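Local coordinates for protein ADP-ribose pyrophosphatase MutT (PDB 4KYX) that probably hydrolyses nucleoside diphosphate derivatives or oxidised nucleotides, such as 8-oxo-dGTP, as a magnesium-dependent Nudix pyrophosphatase, at residues Leu20-Asn23 with Glu27-Leu30. Numbering follows the deposited sequence.
Sequences LIFN and EILL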
ATOM      1  N   LEU A  20      -4.179   0.175 -14.161  1.00 16.36           N
ATOM      2  CA  LEU A  20      -4.032  -0.461 -15.449  1.00 17.03           C
ATOM      3  C   LEU A  20      -5.425  -0.542 -16.084  1.00 16.89           C
ATOM      4  O   LEU A  20      -6.223  -1.390 -15.758  1.00 16.76           O
ATOM      5  CB  LEU A  20      -3.407  -1.829 -15.370  1.00 18.21           C
ATOM      6  CG  LEU A  20      -2.161  -1.975 -14.502  1.00 18.98           C
ATOM      7  CD1 LEU A  20      -1.531  -3.356 -14.708  1.00 20.27           C
ATOM      8  CD2 LEU A  20      -1.185  -0.887 -14.894  1.00 18.62           C
ATOM      9  N   ILE A  21      -5.649   0.334 -17.066  1.00 16.59           N
ATOM     10  CA  ILE A  21      -6.915   0.440 -17.757  1.00 17.30           C
ATOM     11  C   ILE A  21      -6.793  -0.388 -19.015  1.00 18.33           C
ATOM     12  O   ILE A  21      -5.846  -0.188 -19.828  1.00 17.65           O
ATOM     13  CB  ILE A  21      -7.221   1.862 -18.237  1.00 16.85           C
ATOM     14  CG1 ILE A  21      -7.158   2.867 -17.103  1.00 16.23           C
ATOM     15  CG2 ILE A  21      -8.598   1.902 -18.887  1.00 17.55           C
ATOM     16  CD1 ILE A  21      -6.983   4.274 -17.615  1.00 16.10           C
ATOM     17  N   PHE A  22      -7.732  -1.322 -19.154  1.00 19.96           N
ATOM     18  CA  PHE A  22      -7.779  -2.231 -20.298  1.00 21.94           C
ATOM     19  C   PHE A  22      -8.896  -1.905 -21.248  1.00 22.66           C
ATOM     20  O   PHE A  22      -9.967  -1.457 -20.846  1.00 22.68           O
ATOM     21  CB  PHE A  22      -7.958  -3.668 -19.864  1.00 23.34           C
ATOM     22  CG  PHE A  22      -6.752  -4.281 -19.249  1.00 24.37           C
ATOM     23  CD1 PHE A  22      -6.324  -3.928 -17.990  1.00 24.44           C
ATOM     24  CD2 PHE A  22      -6.048  -5.264 -19.922  1.00 26.01           C
ATOM     25  CE1 PHE A  22      -5.202  -4.510 -17.431  1.00 24.71           C
ATOM     26  CE2 PHE A  22      -4.939  -5.863 -19.351  1.00 26.47           C
ATOM     27  CZ  PHE A  22      -4.510  -5.488 -18.107  1.00 25.66           C
ATOM     28  N   ASN A  23      -8.652  -2.136 -22.533  1.00 23.77           N
ATOM     29  CA  ASN A  23      -9.689  -1.982 -23.575  1.00 24.85           C
ATOM     30  C   ASN A  23     -10.274  -3.348 -23.950  1.00 27.01           C
ATOM     31  O   ASN A  23      -9.908  -4.340 -23.366  1.00 26.55           O
ATOM     32  CB  ASN A  23      -9.163  -1.176 -24.803  1.00 25.00           C
ATOM     33  CG  ASN A  23      -8.101  -1.906 -25.630  1.00 25.10           C
ATOM     34  OD1 ASN A  23      -7.806  -3.101 -25.472  1.00 25.03           O
ATOM     35  ND2 ASN A  23      -7.485  -1.150 -26.507  1.00 25.25           N
ATOM     36  N   GLU A  27      -5.528  -4.599 -24.292  1.00 25.61           N
ATOM     37  CA  GLU A  27      -4.409  -3.690 -24.273  1.00 24.17           C
ATOM     38  C   GLU A  27      -4.554  -2.739 -23.082  1.00 22.51           C
ATOM     39  O   GLU A  27      -5.674  -2.411 -22.651  1.00 22.47           O
ATOM     40  CB  GLU A  27      -4.345  -2.889 -25.577  1.00 24.01           C
ATOM     41  CG  GLU A  27      -4.466  -3.776 -26.816  1.00 25.40           C
ATOM     42  CD  GLU A  27      -4.599  -2.988 -28.100  1.00 25.95           C
ATOM     43  OE1 GLU A  27      -5.379  -2.000 -28.168  1.00 25.83           O
ATOM     44  OE2 GLU A  27      -3.961  -3.398 -29.089  1.00 27.01           O
ATOM     45  N   ILE A  28      -3.437  -2.230 -22.632  1.00 21.68           N
ATOM     46  CA  ILE A  28      -3.420  -1.292 -21.503  1.00 20.47           C
ATOM     47  C   ILE A  28      -3.056   0.115 -21.955  1.00 19.20           C
ATOM     48  O   ILE A  28      -2.306   0.350 -22.964  1.00 19.50           O
ATOM     49  CB  ILE A  28      -2.451  -1.716 -20.398  1.00 21.36           C
ATOM     50  CG1 ILE A  28      -1.036  -1.780 -20.969  1.00 22.25           C
ATOM     51  CG2 ILE A  28      -2.866  -3.055 -19.817  1.00 22.24           C
ATOM     52  CD1 ILE A  28      -0.008  -1.986 -19.891  1.00 23.15           C
ATOM     53  N   LEU A  29      -3.620   1.075 -21.250  1.00 17.89           N
ATOM     54  CA  LEU A  29      -3.493   2.479 -21.624  1.00 17.27           C
ATOM     55  C   LEU A  29      -2.283   3.011 -20.872  1.00 16.77           C
ATOM     56  O   LEU A  29      -2.194   2.848 -19.668  1.00 15.95           O
ATOM     57  CB  LEU A  29      -4.750   3.272 -21.227  1.00 17.07           C
ATOM     58  CG  LEU A  29      -4.764   4.696 -21.809  1.00 17.02           C
ATOM     59  CD1 LEU A  29      -5.133   4.578 -23.287  1.00 17.58           C
ATOM     60  CD2 LEU A  29      -5.662   5.686 -21.104  1.00 16.97           C
ATOM     61  N   LEU A  30      -1.366   3.640 -21.584  1.00 16.82           N
ATOM     62  CA  LEU A  30      -0.241   4.334 -20.976  1.00 16.64           C
ATOM     63  C   LEU A  30      -0.150   5.740 -21.510  1.00 16.80           C
ATOM     64  O   LEU A  30      -0.430   6.018 -22.735  1.00 17.42           O
ATOM     65  CB  LEU A  30       1.082   3.604 -21.226  1.00 16.95           C
ATOM     66  CG  LEU A  30       1.201   2.150 -20.698  1.00 17.05           C
ATOM     67  CD1 LEU A  30       2.520   1.576 -21.173  1.00 17.72           C
ATOM     68  CD2 LEU A  30       1.047   2.051 -19.196  1.00 16.83           C
TER
HETATM   69  O   HOH W   1      -3.647   2.663 -17.581  1.00 21.15           O
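The side-chain amide of Asn23 is gripped at both ends by Glu27. Its OD1 accepts the backbone N of Glu27 at 3.0 Å, the donor standing above the carbonyl plane, and takes a further weak bond from Arg25 N in the turn. ND2 donates to Glu27 OE1 at 2.8 Å, almost straight (172°) and in the amide plane; OE1 receives it on its anti lone pair, away from the other carboxylate oxygen. Asn23 CG sits between its own backbone N and carbonyl carbon (chi1 69°), which brings the amide round to Glu27; together the bonds fix its rotation. The backbones join where Asn23 N donates to Glu27 O at 3.0 Å and Leu29 N to Ile21 O at 2.9 Å, bracketing the single bridge of Phe22 with Ile28. There, Ile28 CG2 lies over one face of the Phe22 ring, 3.5 Å from its centroid, a CH-pi contact with the methyl offset toward the CZ rim. The other branch, CG1, lies between the backbone N and carbonyl carbon, leaving CG2 for the ring. Beyond the bridge the strands diverge, their directions 126° apart, and a water accepts from Ile21 N and lies very close to Leu29 O, so that its second bond is doubtful. Ile21 and Leu29 run side by side, CD1 to CD2 4.0 Å, with helix 55-67 touching both. Strand 14-22 pairs onward with 89-99, and 28-34 with 116-120, so this short antiparallel hairpin couples the mixed and the antiparallel sheets of the Nudix fold.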